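Local coordinates for monovalent Na+/H+ antiporter subunit A (Dietzia sp. DQ12-45-1b, PDB 7D3U), which probably serves as an antiporter subunit of the membrane-embedded Mrp complex, which exchanges sodium ions for protons across the cell membrane, at residues 151-155 with 544-548; 234-239 with 329-334; 271-275 with 297-302; 305-311 with 390-395. One frame throughout, in Å; residues are numbered along the deposited sequence.

Overall arrangement
Contacts 2, 3 and 4 lie within the antiporter-family helix bundle, on the same side of the chain's centre, while contact 1 joins that bundle to helix 543-558 much later in the chain. Contact 1 therefore closes a long loop in which the other three are nested. Contact 3 is in turn nested inside contact 2, whereas contacts 2 and 4 alternate along the sequence. Contacts 3 and 4 share helix 288-308 and touch, their centres about 14 Å apart; contacts 2 and 3 have centres about 17 Å apart. Contact 1 lies about 23 to 34 Å, centre to centre, from the other three, touches none of them, and ties the bundle to a later part of this large subunit.

Contact 1: 151-155 with 544-548; sequences QPAVR and DALRR
Arg155 reaches across to Asp544, its NH1 meeting carboxylate oxygen OD2 in a salt bridge modelled so short that its exact length is doubtful at this resolution. The two groups stand steeply to one another, guanidinium and carboxylate planes 79° apart. Asp544 uses its other oxygen within its own helix: OD1 pairs with NH1 of Arg547 at 2.9 Å, so one carboxylate serves two arginines and completes a three-residue salt-bridge network. The acid probably offsets the like charges of Arg155 and Arg547, whose NH1 atoms are 4.2 Å apart. With an alanine in place of Arg155, Asp544 would probably lose its partner on the facing helix, keeping the pairing with Arg547 in its own helix. Segments 151-155 and 544-548, on helices 150-164 and 543-558, have axes 12.3 Å apart at 77°, a wide spacing bridged mainly by the long arginine side chains; the second helix probably belongs to a lateral helix like that of the related complex I subunit. Arg547 spans the gap by a chain bent at chi3 (47°), and over one face of its guanidinium sits Val154 CG1, 4.0 Å from NH2. The aliphatic part of Arg155 adds packing, its CG 3.4 Å from Arg547 NH1. Farther out, Asp225 makes a long, weak ion pair with Arg155 NE, while subunit C packs on Asp544 through its Pro124 and subunit D on Arg547 through its Leu420.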
loop_
_atom_site.group_PDB
_atom_site.type_symbol
_atom_site.label_atom_id
_atom_site.label_comp_id
_atom_site.label_asym_id
_atom_site.label_seq_id
_atom_site.Cartn_x
_atom_site.Cartn_y
_atom_site.Cartn_z
ATOM N N GLN B 151 3.330 16.772 -29.022
ATOM C CA GLN B 151 3.237 17.811 -28.006
ATOM C C GLN B 151 2.010 18.692 -28.235
ATOM O O GLN B 151 1.287 18.986 -27.272
ATOM C CB GLN B 151 4.516 18.650 -27.971
ATOM C CG GLN B 151 4.944 19.046 -26.576
ATOM C CD GLN B 151 5.274 17.847 -25.718
ATOM O OE1 GLN B 151 5.938 16.915 -26.166
ATOM N NE2 GLN B 151 4.808 17.862 -24.478
ATOM N N PRO B 152 1.740 19.154 -29.465
ATOM C CA PRO B 152 0.486 19.888 -29.688
ATOM C C PRO B 152 -0.749 19.096 -29.317
ATOM O O PRO B 152 -1.712 19.680 -28.812
ATOM C CB PRO B 152 0.527 20.198 -31.189
ATOM C CG PRO B 152 1.959 20.280 -31.494
ATOM C CD PRO B 152 2.596 19.207 -30.665
ATOM N N ALA B 153 -0.751 17.781 -29.536
ATOM C CA ALA B 153 -1.901 16.978 -29.138
ATOM C C ALA B 153 -2.052 16.940 -27.625
ATOM O O ALA B 153 -3.170 17.030 -27.105
ATOM C CB ALA B 153 -1.774 15.564 -29.695
ATOM N N VAL B 154 -0.938 16.811 -26.901
ATOM C CA VAL B 154 -0.998 16.807 -25.443
ATOM C C VAL B 154 -1.529 18.139 -24.932
ATOM O O VAL B 154 -2.384 18.182 -24.040
ATOM C CB VAL B 154 0.386 16.485 -24.851
ATOM C CG1 VAL B 154 0.451 16.898 -23.394
ATOM C CG2 VAL B 154 0.687 15.006 -24.993
ATOM N N ARG B 155 -1.047 19.244 -25.500
ATOM C CA ARG B 155 -1.513 20.553 -25.056
ATOM C C ARG B 155 -2.977 20.771 -25.414
ATOM O O ARG B 155 -3.730 21.355 -24.630
ATOM C CB ARG B 155 -0.637 21.649 -25.654
ATOM C CG ARG B 155 0.796 21.577 -25.179
ATOM C CD ARG B 155 1.579 22.791 -25.607
ATOM N NE ARG B 155 2.024 22.694 -26.992
ATOM C CZ ARG B 155 3.294 22.577 -27.361
ATOM N NH1 ARG B 155 4.251 22.543 -26.445
ATOM N NH2 ARG B 155 3.609 22.495 -28.645
ATOM N N ASP B 544 2.881 25.541 -21.740
ATOM C CA ASP B 544 4.051 24.764 -21.352
ATOM C C ASP B 544 4.670 25.299 -20.071
ATOM O O ASP B 544 5.191 24.522 -19.265
ATOM C CB ASP B 544 5.083 24.759 -22.478
ATOM C CG ASP B 544 4.769 23.737 -23.552
ATOM O OD1 ASP B 544 4.991 22.532 -23.314
ATOM O OD2 ASP B 544 4.308 24.139 -24.640
ATOM N N ALA B 545 4.614 26.615 -19.857
ATOM C CA ALA B 545 5.090 27.173 -18.596
ATOM C C ALA B 545 4.252 26.677 -17.427
ATOM O O ALA B 545 4.786 26.362 -16.358
ATOM C CB ALA B 545 5.078 28.699 -18.656
ATOM N N LEU B 546 2.935 26.579 -17.618
ATOM C CA LEU B 546 2.073 26.077 -16.554
ATOM C C LEU B 546 2.339 24.601 -16.283
ATOM O O LEU B 546 2.366 24.173 -15.123
ATOM C CB LEU B 546 0.608 26.306 -16.917
ATOM C CG LEU B 546 -0.438 25.775 -15.941
ATOM C CD1 LEU B 546 -0.304 26.476 -14.603
ATOM C CD2 LEU B 546 -1.841 25.948 -16.498
ATOM N N ARG B 547 2.540 23.809 -17.337
ATOM C CA ARG B 547 2.864 22.399 -17.140
ATOM C C ARG B 547 4.203 22.237 -16.432
ATOM O O ARG B 547 4.355 21.367 -15.567
ATOM C CB ARG B 547 2.874 21.670 -18.482
ATOM C CG ARG B 547 1.573 21.780 -19.250
ATOM C CD ARG B 547 1.761 21.359 -20.690
ATOM N NE ARG B 547 2.492 20.103 -20.782
ATOM C CZ ARG B 547 3.118 19.681 -21.873
ATOM N NH1 ARG B 547 3.108 20.417 -22.975
ATOM N NH2 ARG B 547 3.755 18.521 -21.860
ATOM N N ARG B 548 5.183 23.070 -16.783
ATOM C CA ARG B 548 6.480 23.012 -16.120
ATOM C C ARG B 548 6.365 23.404 -14.654
ATOM O O ARG B 548 7.006 22.795 -13.792
ATOM C CB ARG B 548 7.476 23.914 -16.845
ATOM C CG ARG B 548 8.758 24.173 -16.080
ATOM C CD ARG B 548 9.612 25.214 -16.777
ATOM N NE ARG B 548 9.836 24.878 -18.179
ATOM C CZ ARG B 548 9.366 25.587 -19.199
ATOM N NH1 ARG B 548 8.645 26.676 -18.975
ATOM N NH2 ARG B 548 9.618 25.207 -20.444
#

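Contact 2: 234-239 with 329-334; sequences SAYLHA and KSSLFM
Phe333 turns the edge of its ring onto the face of His238, a T-shaped pair with centroids 4.8 Å apart and planes at 82°. The phenyl CE2 and CZ do the touching, CE2 coming within 3.4 Å of the imidazole CD2. A flat side chain suits this place because it offers a face as well as an edge: Ser234 CB rests over that face, 4.2 Å from the centroid of the Phe333 ring, as a CH-pi contact, and the backbone N of Ala235 lies over the same face. His238 is set for its role by a first torsion of -72°, which puts CG beside its own backbone N.

Small residues close the tight flank. Ala235 CB sits 3.5 Å from Phe333 CB, and one turn on Ala239 CB meets Ser330 CB; with so little bulk between them the antiparallel segments, at 163°, approach to 8.5 Å between axes. The looser margins lie to either end of this core, where Met334 CG stands 4.4 Å from Ala235 CB and Lys329 brings only its CG near His238 CB. Beyond CG the lysine bends away, and its NZ is hydrogen-bonded to Ser295 of helix 288-308. Helix 231-240 is followed after a short interruption by helix 243-252, and near that interruption the backbone O of His238 accepts a bond from His325 NE2. Apolar and aromatic packing thus joins these helices directly, while their ionisable groups, His238 and Lys329, are held in the buried interior, consistent with the polar path proposed for such subunits.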
loop_
_atom_site.group_PDB
_atom_site.type_symbol
_atom_site.label_atom_id
_atom_site.label_comp_id
_atom_site.label_asym_id
_atom_site.label_seq_id
_atom_site.Cartn_x
_atom_site.Cartn_y
_atom_site.Cartn_z
ATOM N N SER B 234 -7.928 19.383 -40.102
ATOM C CA SER B 234 -7.953 20.801 -39.759
ATOM C C SER B 234 -9.210 21.467 -40.299
ATOM O O SER B 234 -9.826 22.295 -39.619
ATOM C CB SER B 234 -6.705 21.497 -40.296
ATOM O OG SER B 234 -5.630 21.392 -39.382
ATOM N N ALA B 235 -9.604 21.116 -41.524
ATOM C CA ALA B 235 -10.839 21.642 -42.096
ATOM C C ALA B 235 -12.032 21.283 -41.226
ATOM O O ALA B 235 -12.867 22.137 -40.913
ATOM C CB ALA B 235 -11.031 21.104 -43.513
ATOM N N TYR B 236 -12.122 20.018 -40.821
ATOM C CA TYR B 236 -13.237 19.603 -39.978
ATOM C C TYR B 236 -13.176 20.277 -38.613
ATOM O O TYR B 236 -14.163 20.862 -38.155
ATOM C CB TYR B 236 -13.249 18.085 -39.825
ATOM C CG TYR B 236 -14.610 17.534 -39.484
ATOM C CD1 TYR B 236 -15.761 18.224 -39.832
ATOM C CD2 TYR B 236 -14.745 16.333 -38.807
ATOM C CE1 TYR B 236 -17.008 17.728 -39.523
ATOM C CE2 TYR B 236 -15.990 15.830 -38.492
ATOM C CZ TYR B 236 -17.117 16.533 -38.853
ATOM O OH TYR B 236 -18.361 16.037 -38.542
ATOM N N LEU B 237 -12.014 20.224 -37.958
ATOM C CA LEU B 237 -11.865 20.772 -36.616
ATOM C C LEU B 237 -12.116 22.271 -36.583
ATOM O O LEU B 237 -12.510 22.808 -35.544
ATOM C CB LEU B 237 -10.464 20.451 -36.097
ATOM C CG LEU B 237 -10.171 20.500 -34.602
ATOM C CD1 LEU B 237 -9.148 19.436 -34.260
ATOM C CD2 LEU B 237 -9.658 21.868 -34.204
ATOM N N HIS B 238 -11.895 22.962 -37.697
ATOM C CA HIS B 238 -12.093 24.404 -37.749
ATOM C C HIS B 238 -13.447 24.808 -38.309
ATOM O O HIS B 238 -13.974 25.852 -37.916
ATOM C CB HIS B 238 -10.991 25.063 -38.582
ATOM C CG HIS B 238 -9.657 25.085 -37.905
ATOM N ND1 HIS B 238 -9.161 24.009 -37.202
ATOM C CD2 HIS B 238 -8.714 26.053 -37.825
ATOM C CE1 HIS B 238 -7.970 24.312 -36.720
ATOM N NE2 HIS B 238 -7.676 25.547 -37.083
ATOM N N ALA B 239 -14.022 24.029 -39.225
ATOM C CA ALA B 239 -15.339 24.389 -39.747
ATOM C C ALA B 239 -16.425 24.066 -38.728
ATOM O O ALA B 239 -17.060 24.970 -38.178
ATOM C CB ALA B 239 -15.603 23.667 -41.069
ATOM N N LYS B 329 -14.501 28.585 -44.178
ATOM C CA LYS B 329 -13.250 28.093 -43.612
ATOM C C LYS B 329 -12.978 26.661 -44.051
ATOM O O LYS B 329 -11.829 26.301 -44.332
ATOM C CB LYS B 329 -13.281 28.192 -42.091
ATOM C CG LYS B 329 -11.954 27.875 -41.436
ATOM C CD LYS B 329 -10.926 28.931 -41.778
ATOM C CE LYS B 329 -11.380 30.297 -41.308
ATOM N NZ LYS B 329 -10.460 31.365 -41.776
ATOM N N SER B 330 -14.020 25.831 -44.117
ATOM C CA SER B 330 -13.855 24.484 -44.649
ATOM C C SER B 330 -13.353 24.525 -46.084
ATOM O O SER B 330 -12.412 23.807 -46.451
ATOM C CB SER B 330 -15.175 23.720 -44.567
ATOM O OG SER B 330 -15.145 22.562 -45.377
ATOM N N SER B 331 -13.964 25.373 -46.915
ATOM C CA SER B 331 -13.523 25.450 -48.301
ATOM C C SER B 331 -12.116 26.025 -48.412
ATOM O O SER B 331 -11.340 25.585 -49.264
ATOM C CB SER B 331 -14.504 26.278 -49.123
ATOM O OG SER B 331 -14.027 27.595 -49.293
ATOM N N LEU B 332 -11.758 26.976 -47.547
ATOM C CA LEU B 332 -10.408 27.530 -47.566
ATOM C C LEU B 332 -9.376 26.480 -47.192
ATOM O O LEU B 332 -8.308 26.400 -47.810
ATOM C CB LEU B 332 -10.318 28.718 -46.615
ATOM C CG LEU B 332 -10.573 30.087 -47.229
ATOM C CD1 LEU B 332 -10.257 31.165 -46.223
ATOM C CD2 LEU B 332 -9.734 30.259 -48.478
ATOM N N PHE B 333 -9.670 25.670 -46.175
ATOM C CA PHE B 333 -8.743 24.614 -45.788
ATOM C C PHE B 333 -8.596 23.581 -46.893
ATOM O O PHE B 333 -7.477 23.163 -47.219
ATOM C CB PHE B 333 -9.217 23.950 -44.501
ATOM C CG PHE B 333 -8.590 24.512 -43.273
ATOM C CD1 PHE B 333 -7.230 24.415 -43.080
ATOM C CD2 PHE B 333 -9.356 25.142 -42.315
ATOM C CE1 PHE B 333 -6.647 24.934 -41.957
ATOM C CE2 PHE B 333 -8.775 25.663 -41.185
ATOM C CZ PHE B 333 -7.418 25.557 -41.005
ATOM N N MET B 334 -9.712 23.160 -47.487
ATOM C CA MET B 334 -9.627 22.177 -48.557
ATOM C C MET B 334 -8.912 22.741 -49.779
ATOM O O MET B 334 -8.206 22.005 -50.478
ATOM C CB MET B 334 -11.025 21.680 -48.914
ATOM C CG MET B 334 -11.638 20.798 -47.841
ATOM S SD MET B 334 -13.263 20.178 -48.291
ATOM C CE MET B 334 -14.172 21.713 -48.394
#

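Contact 3: 271-275 with 297-302; sequences GMTTA and ISQLGF
Gly271 opens the contact against Gly301, their CA atoms 4.1 Å apart; a side chain on either would run into the facing backbone, so glycine is the residue that fits at both places. Next, Met272 starts out away from the partner helix but curls back, bringing SD within 4.4 Å of Phe302 CE1 in an oblique Met-aromatic contact. Thr274 divides its two branches between two neighbours. A chi1 of -171° sends OG1 to Ile297, where it lies 3.3 Å from CG2, and places the methyl CG2 over the bare Gly301 CA at 3.6 Å. A beta carbon on Gly301 would collide with that methyl. Ala275 comes last, its CB 3.9 Å from the backbone N of Phe302. Its carbonyl O accepts the one hydrogen bond between the segments, from Ser298 OG at 2.8 Å; the hydroxyl arrives at a C=O...O angle of 118°, tilted somewhat from the carbonyl plane. Replacing Ser298 by an alanine would probably strip this carbonyl of its cross-helix donor and leave these two segments joined by packing.

Gly271 and Ala275, four apart, form a GxxxA motif; together with Gly301 on the facing helix, their small size lets the segment axes approach to 7.4 Å in an antiparallel pair at 155°. The two helices, 261-284 and 288-308, make a hairpin with a short connection. Helix 402-423 packs on it through Leu404 and Leu407 against Met272 and Ala411 against Phe302, helix 243-252 meets Leu300, and helix 312-341 lies against Gln299.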
loop_
_atom_site.group_PDB
_atom_site.type_symbol
_atom_site.label_atom_id
_atom_site.label_comp_id
_atom_site.label_asym_id
_atom_site.label_seq_id
_atom_site.Cartn_x
_atom_site.Cartn_y
_atom_site.Cartn_z
ATOM N N GLY B 271 -14.416 37.567 -26.196
ATOM C CA GLY B 271 -14.561 37.328 -27.618
ATOM C C GLY B 271 -14.015 38.462 -28.458
ATOM O O GLY B 271 -13.413 38.231 -29.504
ATOM N N MET B 272 -14.175 39.701 -27.996
ATOM C CA MET B 272 -13.681 40.812 -28.798
ATOM C C MET B 272 -12.169 40.958 -28.691
ATOM O O MET B 272 -11.503 41.249 -29.694
ATOM C CB MET B 272 -14.375 42.105 -28.395
ATOM C CG MET B 272 -15.695 42.287 -29.097
ATOM S SD MET B 272 -15.574 42.015 -30.872
ATOM C CE MET B 272 -14.397 43.283 -31.324
ATOM N N THR B 273 -11.603 40.756 -27.498
ATOM C CA THR B 273 -10.151 40.757 -27.379
ATOM C C THR B 273 -9.537 39.680 -28.258
ATOM O O THR B 273 -8.557 39.930 -28.967
ATOM C CB THR B 273 -9.729 40.562 -25.924
ATOM O OG1 THR B 273 -10.384 39.410 -25.381
ATOM C CG2 THR B 273 -10.067 41.791 -25.098
ATOM N N THR B 274 -10.112 38.474 -28.248
ATOM C CA THR B 274 -9.536 37.419 -29.071
ATOM C C THR B 274 -9.828 37.639 -30.549
ATOM O O THR B 274 -9.026 37.238 -31.391
ATOM C CB THR B 274 -10.028 36.041 -28.624
ATOM O OG1 THR B 274 -9.283 35.028 -29.307
ATOM C CG2 THR B 274 -11.484 35.865 -28.939
ATOM N N ALA B 275 -10.921 38.325 -30.891
ATOM C CA ALA B 275 -11.163 38.659 -32.289
ATOM C C ALA B 275 -10.097 39.613 -32.807
ATOM O O ALA B 275 -9.500 39.382 -33.865
ATOM C CB ALA B 275 -12.556 39.262 -32.453
ATOM N N ILE B 297 -9.586 31.554 -35.017
ATOM C CA ILE B 297 -9.653 32.126 -33.674
ATOM C C ILE B 297 -10.456 33.421 -33.688
ATOM O O ILE B 297 -11.355 33.625 -32.865
ATOM C CB ILE B 297 -8.238 32.349 -33.115
ATOM C CG1 ILE B 297 -7.607 31.018 -32.718
ATOM C CG2 ILE B 297 -8.276 33.289 -31.928
ATOM C CD1 ILE B 297 -6.304 31.165 -31.980
ATOM N N SER B 298 -10.157 34.305 -34.640
ATOM C CA SER B 298 -10.836 35.596 -34.689
ATOM C C SER B 298 -12.306 35.441 -35.061
ATOM O O SER B 298 -13.161 36.175 -34.553
ATOM C CB SER B 298 -10.128 36.522 -35.674
ATOM O OG SER B 298 -10.798 37.764 -35.771
ATOM N N GLN B 299 -12.623 34.493 -35.944
ATOM C CA GLN B 299 -14.021 34.279 -36.305
ATOM C C GLN B 299 -14.816 33.733 -35.124
ATOM O O GLN B 299 -15.933 34.193 -34.854
ATOM C CB GLN B 299 -14.120 33.339 -37.504
ATOM C CG GLN B 299 -13.496 33.892 -38.768
ATOM C CD GLN B 299 -14.002 35.275 -39.108
ATOM O OE1 GLN B 299 -15.203 35.490 -39.250
ATOM N NE2 GLN B 299 -13.085 36.225 -39.237
ATOM N N LEU B 300 -14.257 32.759 -34.402
ATOM C CA LEU B 300 -14.919 32.269 -33.200
ATOM C C LEU B 300 -15.045 33.365 -32.154
ATOM O O LEU B 300 -16.015 33.382 -31.392
ATOM C CB LEU B 300 -14.164 31.077 -32.617
ATOM C CG LEU B 300 -13.861 29.889 -33.529
ATOM C CD1 LEU B 300 -12.711 29.087 -32.954
ATOM C CD2 LEU B 300 -15.072 29.010 -33.734
ATOM N N GLY B 301 -14.084 34.289 -32.103
ATOM C CA GLY B 301 -14.204 35.409 -31.184
ATOM C C GLY B 301 -15.344 36.338 -31.547
ATOM O O GLY B 301 -16.120 36.752 -30.681
ATOM N N PHE B 302 -15.450 36.689 -32.830
ATOM C CA PHE B 302 -16.620 37.409 -33.322
ATOM C C PHE B 302 -17.904 36.713 -32.894
ATOM O O PHE B 302 -18.844 37.350 -32.400
ATOM C CB PHE B 302 -16.567 37.503 -34.845
ATOM C CG PHE B 302 -16.064 38.813 -35.358
ATOM C CD1 PHE B 302 -16.407 39.996 -34.735
ATOM C CD2 PHE B 302 -15.257 38.860 -36.480
ATOM C CE1 PHE B 302 -15.947 41.200 -35.216
ATOM C CE2 PHE B 302 -14.794 40.060 -36.965
ATOM C CZ PHE B 302 -15.142 41.231 -36.335
#

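Contact 4: 305-311 with 390-395; sequences ATIGVGT and SMLDAP
Val309 is the chief bump, wedged into the hollow formed by Ser390, Met391 and the type I turn from Met391 to Ala394. Its two methyls take different walls. CG1, anti to the backbone N (chi1 163°), lies 3.7 Å from Ser390 O, whereas CG2 meets Met391 CG and Ala394 CB, each at 4.0 Å. A branched residue suits this concave site, filling both sides at once.

The second bump is Met391, which stretches an extended chain along helix 288-308, so that its methyl CE settles against Ala305 CB at 3.6 Å and beside Thr306 CB at 3.9 Å; a small alanine provides the recess. The ring of Pro395 rests on the backbone through CD, 3.3 Å from Val309 O. Beyond the turn, Thr311, the N-cap of helix 312-341, places OG1 3.6 Å from Asp393 OD1. Gly310 turns the chain with positive phi, suiting a residue without a side chain.

This is plain packing in the antiporter-family bundle, joining the end of helix 288-308 and its turn into helix 312-341 to the end of helix 379-391. Ala314 touches Val309 and Ser390, Leu404 of helix 402-423 packs on Val309, Met391 and Ala394, and helix 261-284 meets Pro395.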
loop_
_atom_site.group_PDB
_atom_site.type_symbol
_atom_site.label_atom_id
_atom_site.label_comp_id
_atom_site.label_asym_id
_atom_site.label_seq_id
_atom_site.Cartn_x
_atom_site.Cartn_y
_atom_site.Cartn_z
ATOM N N ALA B 305 -18.609 36.829 -29.143
ATOM C CA ALA B 305 -18.974 38.189 -28.763
ATOM C C ALA B 305 -20.426 38.484 -29.117
ATOM O O ALA B 305 -21.201 38.954 -28.271
ATOM C CB ALA B 305 -18.038 39.192 -29.434
ATOM N N THR B 306 -20.821 38.204 -30.362
ATOM C CA THR B 306 -22.209 38.465 -30.728
ATOM C C THR B 306 -23.169 37.505 -30.041
ATOM O O THR B 306 -24.377 37.753 -30.045
ATOM C CB THR B 306 -22.419 38.388 -32.238
ATOM O OG1 THR B 306 -23.821 38.463 -32.516
ATOM C CG2 THR B 306 -21.907 37.083 -32.778
ATOM N N ILE B 307 -22.666 36.416 -29.461
ATOM C CA ILE B 307 -23.501 35.594 -28.592
ATOM C C ILE B 307 -23.660 36.256 -27.232
ATOM O O ILE B 307 -24.767 36.351 -26.693
ATOM C CB ILE B 307 -22.911 34.179 -28.463
ATOM C CG1 ILE B 307 -23.280 33.337 -29.677
ATOM C CG2 ILE B 307 -23.407 33.508 -27.198
ATOM C CD1 ILE B 307 -22.567 32.020 -29.732
ATOM N N GLY B 308 -22.552 36.733 -26.663
ATOM C CA GLY B 308 -22.598 37.433 -25.395
ATOM C C GLY B 308 -23.412 38.703 -25.426
ATOM O O GLY B 308 -23.799 39.204 -24.366
ATOM N N VAL B 309 -23.664 39.254 -26.617
ATOM C CA VAL B 309 -24.640 40.338 -26.723
ATOM C C VAL B 309 -25.965 39.910 -26.102
ATOM O O VAL B 309 -26.602 40.671 -25.365
ATOM C CB VAL B 309 -24.810 40.770 -28.191
ATOM C CG1 VAL B 309 -26.082 41.576 -28.365
ATOM C CG2 VAL B 309 -23.607 41.572 -28.641
ATOM N N GLY B 310 -26.389 38.678 -26.378
ATOM C CA GLY B 310 -27.500 38.061 -25.676
ATOM C C GLY B 310 -28.859 38.688 -25.898
ATOM O O GLY B 310 -29.581 38.969 -24.938
ATOM N N THR B 311 -29.220 38.914 -27.153
ATOM C CA THR B 311 -30.534 39.407 -27.532
ATOM C C THR B 311 -31.035 38.570 -28.697
ATOM O O THR B 311 -30.237 37.957 -29.412
ATOM C CB THR B 311 -30.499 40.893 -27.919
ATOM O OG1 THR B 311 -29.687 41.070 -29.086
ATOM C CG2 THR B 311 -29.946 41.738 -26.784
ATOM N N SER B 390 -26.444 43.435 -34.649
ATOM C CA SER B 390 -26.687 42.876 -33.324
ATOM C C SER B 390 -25.850 43.577 -32.263
ATOM O O SER B 390 -26.364 43.958 -31.206
ATOM C CB SER B 390 -26.392 41.379 -33.333
ATOM O OG SER B 390 -26.579 40.831 -32.041
ATOM N N MET B 391 -24.553 43.750 -32.525
ATOM C CA MET B 391 -23.651 44.312 -31.527
ATOM C C MET B 391 -23.965 45.764 -31.193
ATOM O O MET B 391 -23.524 46.256 -30.151
ATOM C CB MET B 391 -22.204 44.198 -32.007
ATOM C CG MET B 391 -21.622 42.804 -31.886
ATOM S SD MET B 391 -19.977 42.687 -32.603
ATOM C CE MET B 391 -19.563 40.991 -32.218
ATOM N N LEU B 392 -24.711 46.463 -32.050
ATOM C CA LEU B 392 -24.984 47.875 -31.811
ATOM C C LEU B 392 -25.885 48.104 -30.606
ATOM O O LEU B 392 -25.901 49.216 -30.067
ATOM C CB LEU B 392 -25.613 48.507 -33.050
ATOM C CG LEU B 392 -24.642 48.918 -34.155
ATOM C CD1 LEU B 392 -25.278 49.972 -35.036
ATOM C CD2 LEU B 392 -23.334 49.424 -33.570
ATOM N N ASP B 393 -26.634 47.094 -30.174
ATOM C CA ASP B 393 -27.491 47.194 -29.001
ATOM C C ASP B 393 -27.008 46.259 -27.900
ATOM O O ASP B 393 -27.800 45.642 -27.186
ATOM C CB ASP B 393 -28.949 46.910 -29.358
ATOM C CG ASP B 393 -29.121 45.630 -30.153
ATOM O OD1 ASP B 393 -28.750 44.552 -29.644
ATOM O OD2 ASP B 393 -29.636 45.701 -31.289
ATOM N N ALA B 394 -25.690 46.149 -27.755
ATOM C CA ALA B 394 -25.115 45.307 -26.722
ATOM C C ALA B 394 -25.456 45.859 -25.339
ATOM O O ALA B 394 -25.700 47.059 -25.182
ATOM C CB ALA B 394 -23.600 45.220 -26.890
ATOM N N PRO B 395 -25.483 45.005 -24.316
ATOM C CA PRO B 395 -25.771 45.492 -22.960
ATOM C C PRO B 395 -24.636 46.326 -22.391
ATOM O O PRO B 395 -23.613 46.533 -23.051
ATOM C CB PRO B 395 -25.971 44.199 -22.161
ATOM C CG PRO B 395 -25.198 43.179 -22.913
ATOM C CD PRO B 395 -25.367 43.538 -24.356
#